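Local coordinates for D-3-phosphoglycerate dehydrogenase oxidoreductase protein (Ralstonia solanacearum, PDB 3GG9) that probably oxidises 3-phospho-D-glycerate with NAD as cofactor, the first step of serine biosynthesis, at residues A[114-117]-A[118-122]; A[147-150]-A[151-154]; A[227-230]-A[231-234]. All coordinates share one frame; numbering follows the deposited sequence.

Interaction 1 of 3, residues A[114-117]-A[118-122]; sequences LTWA and LVMAA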
loop_
_atom_site.group_PDB
_atom_site.type_symbol
_atom_site.label_atom_id
_atom_site.label_comp_id
_atom_site.label_asym_id
_atom_site.label_seq_id
_atom_site.Cartn_x
_atom_site.Cartn_y
_atom_site.Cartn_z
ATOM N N LEU A 114 4.307 -7.840 -1.939
ATOM C CA LEU A 114 4.120 -7.411 -0.538
ATOM C C LEU A 114 5.128 -6.324 -0.159
ATOM O O LEU A 114 4.769 -5.347 0.511
ATOM C CB LEU A 114 4.243 -8.606 0.382
ATOM C CG LEU A 114 3.800 -8.378 1.844
ATOM C CD1 LEU A 114 4.962 -7.864 2.742
ATOM C CD2 LEU A 114 2.561 -7.442 1.940
ATOM N N THR A 115 6.390 -6.523 -0.527
ATOM C CA THR A 115 7.418 -5.477 -0.394
ATOM C C THR A 115 6.977 -4.120 -0.941
ATOM O O THR A 115 7.125 -3.089 -0.288
ATOM C CB THR A 115 8.759 -5.910 -1.071
ATOM O OG1 THR A 115 9.186 -7.140 -0.491
ATOM C CG2 THR A 115 9.841 -4.851 -0.877
ATOM N N TRP A 116 6.416 -4.126 -2.141
ATOM C CA TRP A 116 5.969 -2.896 -2.779
ATOM C C TRP A 116 4.739 -2.298 -2.136
ATOM O O TRP A 116 4.606 -1.087 -2.085
ATOM C CB TRP A 116 5.684 -3.122 -4.283
ATOM C CG TRP A 116 5.879 -1.831 -5.003
ATOM C CD1 TRP A 116 4.915 -1.015 -5.500
ATOM C CD2 TRP A 116 7.129 -1.158 -5.217
ATOM N NE1 TRP A 116 5.492 0.120 -6.062
ATOM C CE2 TRP A 116 6.850 0.047 -5.892
ATOM C CE3 TRP A 116 8.463 -1.475 -4.918
ATOM C CZ2 TRP A 116 7.858 0.947 -6.264
ATOM C CZ3 TRP A 116 9.462 -0.580 -5.281
ATOM C CH2 TRP A 116 9.158 0.607 -5.952
ATOM N N ALA A 117 3.852 -3.151 -1.641
ATOM C CA ALA A 117 2.656 -2.712 -0.935
ATOM C C ALA A 117 3.094 -1.925 0.294
ATOM O O ALA A 117 2.525 -0.890 0.608
ATOM C CB ALA A 117 1.807 -3.950 -0.524
ATOM N N LEU A 118 4.145 -2.404 0.949
ATOM C CA LEU A 118 4.715 -1.710 2.125
ATOM C C LEU A 118 5.438 -0.408 1.792
ATOM O O LEU A 118 5.326 0.551 2.527
ATOM C CB LEU A 118 5.657 -2.639 2.886
ATOM C CG LEU A 118 5.023 -3.710 3.763
ATOM C CD1 LEU A 118 6.122 -4.563 4.370
ATOM C CD2 LEU A 118 4.174 -3.059 4.855
ATOM N N VAL A 119 6.202 -0.390 0.699
ATOM C CA VAL A 119 6.795 0.837 0.147
ATOM C C VAL A 119 5.754 1.921 -0.062
ATOM O O VAL A 119 5.932 3.026 0.420
ATOM C CB VAL A 119 7.561 0.600 -1.247
ATOM C CG1 VAL A 119 7.958 1.907 -1.847
ATOM C CG2 VAL A 119 8.779 -0.252 -1.025
ATOM N N MET A 120 4.698 1.607 -0.827
ATOM C CA MET A 120 3.599 2.539 -1.079
ATOM C C MET A 120 2.817 2.913 0.197
ATOM O O MET A 120 2.494 4.083 0.408
ATOM C CB MET A 120 2.701 1.979 -2.181
ATOM C CG MET A 120 3.529 1.770 -3.446
ATOM S SD MET A 120 2.538 1.788 -4.930
ATOM C CE MET A 120 2.611 3.565 -5.206
ATOM N N ALA A 121 2.567 1.928 1.055
ATOM C CA ALA A 121 1.811 2.161 2.280
ATOM C C ALA A 121 2.596 3.117 3.158
ATOM O O ALA A 121 2.048 4.101 3.623
ATOM C CB ALA A 121 1.525 0.847 3.002
ATOM N N ALA A 122 3.895 2.860 3.317
ATOM C CA ALA A 122 4.766 3.729 4.132
ATOM C C ALA A 122 4.957 5.121 3.521
ATOM O O ALA A 122 4.733 6.140 4.177
ATOM C CB ALA A 122 6.112 3.031 4.378
#
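The indole of Trp116 meets two side chains from the next turn of its own helix, Val119 and Met120. Val119 lies over one face of the ring, with CB 4.3 Å above the plane of the Trp116 indole and displaced toward its rim, while Val119 CG2 comes to 4.1 Å from CE3 on the benzo ring of Trp116. Met120 reaches the pyrrole part instead: its SD is 3.6 Å from Trp116 NE1, an oblique Met-aromatic contact in which the sulfur sits 63° off the normal of the five-membered ring. Two torsions bring these groups together. Trp116 CG stands anti to the backbone N (chi1 -153°), beside its own carbonyl carbon, and Met120 CG lies beside the backbone N of Met120, which brings CG and SD alongside Trp116 CD1 and NE1. Another ridge of the helix pairs Leu114 with Leu118, whose CD1 methyls meet at 3.9 Å. Beneath the side chains, the i to i+4 ladder runs from Leu114 O to Ala117 O; its straightest rung is Met120 N to Trp116 O, at 3.0 Å and 179°. Thr115 and Val119 face the Rossmann-type sheet and touch Val248, and Thr115 OG1 is hydrogen-bonded to Pro111 O. Trp116, Ala117 and Met120 also look to the dimer partner, where Trp116 packs on Met120 and Phe182 of the second subunit. The arrangement is that of a buried alpha-helix shared between a parallel nucleotide-binding sheet and a subunit interface, as in dimers of this dehydrogenase family.

Interaction 2 of 3, residues A[147-150]-A[151-154]; sequences TMPP and NFGI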
loop_
_atom_site.group_PDB
_atom_site.type_symbol
_atom_site.label_atom_id
_atom_site.label_comp_id
_atom_site.label_asym_id
_atom_site.label_seq_id
_atom_site.Cartn_x
_atom_site.Cartn_y
_atom_site.Cartn_z
ATOM N N THR A 147 11.949 16.292 16.296
ATOM C CA THR A 147 13.076 15.469 15.850
ATOM C C THR A 147 12.935 15.003 14.382
ATOM O O THR A 147 13.923 14.601 13.755
ATOM C CB THR A 147 13.254 14.229 16.766
ATOM O OG1 THR A 147 12.061 13.433 16.736
ATOM C CG2 THR A 147 13.539 14.645 18.215
ATOM N N MET A 148 11.715 15.064 13.847
ATOM C CA MET A 148 11.409 14.624 12.476
ATOM C C MET A 148 11.501 15.754 11.446
ATOM O O MET A 148 11.330 16.916 11.802
ATOM C CB MET A 148 10.017 13.991 12.454
ATOM C CG MET A 148 10.024 12.575 12.987
ATOM S SD MET A 148 8.392 11.939 13.352
ATOM C CE MET A 148 8.821 10.368 14.100
ATOM N N PRO A 149 11.759 15.423 10.158
ATOM C CA PRO A 149 11.783 16.455 9.114
ATOM C C PRO A 149 10.466 17.262 9.003
ATOM O O PRO A 149 9.415 16.773 9.416
ATOM C CB PRO A 149 12.032 15.644 7.832
ATOM C CG PRO A 149 12.778 14.435 8.315
ATOM C CD PRO A 149 12.094 14.095 9.603
ATOM N N PRO A 150 10.542 18.514 8.500
ATOM C CA PRO A 150 9.342 19.315 8.219
ATOM C C PRO A 150 8.415 18.632 7.206
ATOM O O PRO A 150 8.881 18.139 6.169
ATOM C CB PRO A 150 9.914 20.619 7.636
ATOM C CG PRO A 150 11.318 20.284 7.218
ATOM C CD PRO A 150 11.778 19.267 8.201
ATOM N N ASN A 151 7.123 18.587 7.536
ATOM C CA ASN A 151 6.088 17.965 6.697
ATOM C C ASN A 151 6.296 16.467 6.485
ATOM O O ASN A 151 5.903 15.923 5.452
ATOM C CB ASN A 151 5.958 18.663 5.326
ATOM C CG ASN A 151 5.233 19.993 5.401
ATOM O OD1 ASN A 151 4.673 20.364 6.435
ATOM N ND2 ASN A 151 5.255 20.725 4.297
ATOM N N PHE A 152 6.914 15.805 7.461
ATOM C CA PHE A 152 7.209 14.381 7.341
ATOM C C PHE A 152 5.930 13.548 7.378
ATOM O O PHE A 152 5.901 12.414 6.893
ATOM C CB PHE A 152 8.209 13.927 8.413
ATOM C CG PHE A 152 8.863 12.605 8.111
ATOM C CD1 PHE A 152 9.474 12.373 6.876
ATOM C CD2 PHE A 152 8.852 11.592 9.050
ATOM C CE1 PHE A 152 10.072 11.142 6.595
ATOM C CE2 PHE A 152 9.447 10.363 8.783
ATOM C CZ PHE A 152 10.058 10.135 7.553
ATOM N N GLY A 153 4.864 14.129 7.924
ATOM C CA GLY A 153 3.564 13.465 8.027
ATOM C C GLY A 153 2.837 13.399 6.688
ATOM O O GLY A 153 1.874 12.657 6.528
ATOM N N ILE A 154 3.309 14.163 5.711
ATOM C CA ILE A 154 2.705 14.241 4.375
ATOM C C ILE A 154 3.279 13.173 3.442
ATOM O O ILE A 154 4.442 12.818 3.575
ATOM C CB ILE A 154 2.833 15.711 3.805
ATOM C CG1 ILE A 154 1.460 16.361 3.683
ATOM C CG2 ILE A 154 3.521 15.804 2.463
ATOM C CD1 ILE A 154 0.954 16.898 4.981
#
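Pro149 and Phe152, first and last residues of a type II beta turn, lie side by side and point the same way, so the pyrrolidine rests on the aromatic ring. Pro149 CD stands over one face of Phe152, 4.2 Å from the ring centroid and 23° off its normal, a CH-pi contact offset toward the rim. The ring atom nearest to Pro149 CD is accordingly Phe152 CG, at 3.9 Å. Phe152 CG is anti to the backbone N (chi1 -163°), and this rotation turns the phenyl back beside the proline. Met148 approaches the same ring obliquely, its CG 4.2 Å from Phe152 CD2. Outside the turn, Arg125 meets Phe152 twice, through a cation-pi contact with the ring and a hydrogen bond from NH1 to the carbonyl, while Pro149 touches Pro243 and Thr244. At the corners of the turn sit Pro150 and Asn151, the latter with positive phi, as the third position of a type II turn requires. Asn151 sends its amide the other way, to the dimer partner, where ND2 is hydrogen-bonded to Ala14 O of the second subunit. A type I turn from Asn151 to Ile154 follows directly, sharing two residues with the first. The closing bond of the type II turn is weak: Phe152 N lies 3.3 Å from Pro149 O, with an N-H...O angle of 134°.

Interaction 3 of 3, residues A[227-230]-A[231-234]; sequences DETR and SIIT. Unlike the reference sequence in segment 231-234: Ser231 (reference Gly), Ile233 (reference Val).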
loop_
_atom_site.group_PDB
_atom_site.type_symbol
_atom_site.label_atom_id
_atom_site.label_comp_id
_atom_site.label_asym_id
_atom_site.label_seq_id
_atom_site.Cartn_x
_atom_site.Cartn_y
_atom_site.Cartn_z
ATOM N N ASP A 227 25.537 -17.154 7.249
ATOM C CA ASP A 227 26.679 -16.623 8.025
ATOM C C ASP A 227 27.330 -15.389 7.416
ATOM O O ASP A 227 27.880 -14.550 8.134
ATOM C CB ASP A 227 27.734 -17.706 8.274
ATOM C CG ASP A 227 27.249 -18.782 9.223
ATOM O OD1 ASP A 227 27.555 -19.968 8.978
ATOM O OD2 ASP A 227 26.559 -18.451 10.213
ATOM N N GLU A 228 27.250 -15.274 6.096
ATOM C CA GLU A 228 27.776 -14.111 5.403
ATOM C C GLU A 228 26.911 -12.866 5.617
ATOM O O GLU A 228 27.446 -11.762 5.723
ATOM C CB GLU A 228 27.932 -14.404 3.904
ATOM C CG GLU A 228 29.139 -15.289 3.536
ATOM C CD GLU A 228 28.999 -16.735 4.011
ATOM O OE1 GLU A 228 28.045 -17.427 3.583
ATOM O OE2 GLU A 228 29.847 -17.175 4.824
ATOM N N THR A 229 25.590 -13.049 5.705
ATOM C CA THR A 229 24.645 -11.927 5.736
ATOM C C THR A 229 24.034 -11.596 7.101
ATOM O O THR A 229 23.353 -10.570 7.246
ATOM C CB THR A 229 23.474 -12.162 4.788
ATOM O OG1 THR A 229 22.745 -13.313 5.229
ATOM C CG2 THR A 229 23.953 -12.373 3.368
ATOM N N ARG A 230 24.240 -12.454 8.094
ATOM C CA ARG A 230 23.797 -12.120 9.449
ATOM C C ARG A 230 24.508 -10.851 9.931
ATOM O O ARG A 230 25.739 -10.771 9.865
ATOM C CB ARG A 230 24.065 -13.278 10.398
ATOM C CG ARG A 230 23.465 -13.099 11.777
ATOM C CD ARG A 230 23.730 -14.303 12.659
ATOM N NE ARG A 230 23.248 -15.547 12.055
ATOM C CZ ARG A 230 22.028 -16.050 12.229
ATOM N NH1 ARG A 230 21.697 -17.191 11.633
ATOM N NH2 ARG A 230 21.142 -15.423 13.002
ATOM N N SER A 231 23.712 -9.865 10.368
ATOM C CA SER A 231 24.170 -8.549 10.858
ATOM C C SER A 231 24.921 -7.741 9.817
ATOM O O SER A 231 25.738 -6.889 10.167
ATOM C CB SER A 231 25.032 -8.663 12.132
ATOM O OG SER A 231 24.392 -9.448 13.116
ATOM N N ILE A 232 24.625 -7.984 8.540
ATOM C CA ILE A 232 25.326 -7.311 7.446
ATOM C C ILE A 232 24.977 -5.824 7.401
ATOM O O ILE A 232 25.705 -5.013 6.823
ATOM C CB ILE A 232 25.041 -8.003 6.079
ATOM C CG1 ILE A 232 26.094 -7.626 5.024
ATOM C CG2 ILE A 232 23.594 -7.753 5.612
ATOM C CD1 ILE A 232 26.019 -8.435 3.746
ATOM N N ILE A 233 23.852 -5.473 8.018
ATOM C CA ILE A 233 23.415 -4.093 8.087
ATOM C C ILE A 233 23.610 -3.687 9.539
ATOM O O ILE A 233 23.070 -4.300 10.449
ATOM C CB ILE A 233 21.943 -3.935 7.617
ATOM C CG1 ILE A 233 21.828 -4.348 6.147
ATOM C CG2 ILE A 233 21.471 -2.498 7.755
ATOM C CD1 ILE A 233 20.400 -4.444 5.664
ATOM N N THR A 234 24.426 -2.667 9.738
ATOM C CA THR A 234 24.758 -2.214 11.075
ATOM C C THR A 234 24.043 -0.907 11.354
ATOM O O THR A 234 23.456 -0.321 10.452
ATOM C CB THR A 234 26.269 -1.988 11.181
ATOM O OG1 THR A 234 26.647 -0.920 10.302
ATOM C CG2 THR A 234 27.021 -3.252 10.791
#
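Ile232 folds back over the residues that precede it, and its CB, CG2 and CD1 each have a neighbour there. CB begins 3.3 Å from Thr229 O, the carbonyl that the backbone N of Ile232 also approaches. The branch methyl CG2, set between the backbone N and the carbonyl carbon, stays close to the same oxygen, also 3.3 Å from Thr229 O. The other branch leaves with CG1 anti to the backbone N (chi1 -161°) and continues extended, which carries the terminal CD1 back across the turn to 4.1 Å from Glu228 O and 4.5 Å from Thr229 CG2. Farther out, Ile232 packs on Leu223 and on Phe166 of strand 162-166, in the Rossmann-type sheet. The backbone beneath forms a type II beta turn from Thr229 to Ile232, closed by Ile232 N to Thr229 O at 3.2 Å and 146°; the donor stands well above the carbonyl plane, 58° out of it. Ser231 occupies the third position with positive phi, where the reference sequence has glycine. Thr229 OG1 is hydrogen-bonded to Arg224 O. Two residues after Ile232, Thr234 takes the N-cap of helix 235-238. The contact is therefore a backbone bond flanked by aliphatic carbons: Thr229 O accepts the amide of Ile232 while CB and CG2 of that same residue lie against it, which leaves this oxygen in surroundings that are part polar and part apolar.

Overall arrangement
Along the chain the three contacts come in series, 114-122, 147-154 and 227-234, all in the half of the protein built round the seven-stranded parallel sheet. Interaction 1 belongs to helix 109-123, which packs on strands 218-221, 246-249 and 272-275. Interaction 2 lies in the loop between helix 126-134 and strand 162-166, and interaction 3 in the one from strand 218-221 to helix 235-238. The centres of interactions 1 and 2 are about 19 Å apart. From the centre of interaction 3 it is about 23 Å to that of interaction 1. Interactions 1 and 2 both meet the second subunit, and Arg125 bonds to both; helix and loop thus lie at the subunit interface, whereas interaction 3 touches no other chain.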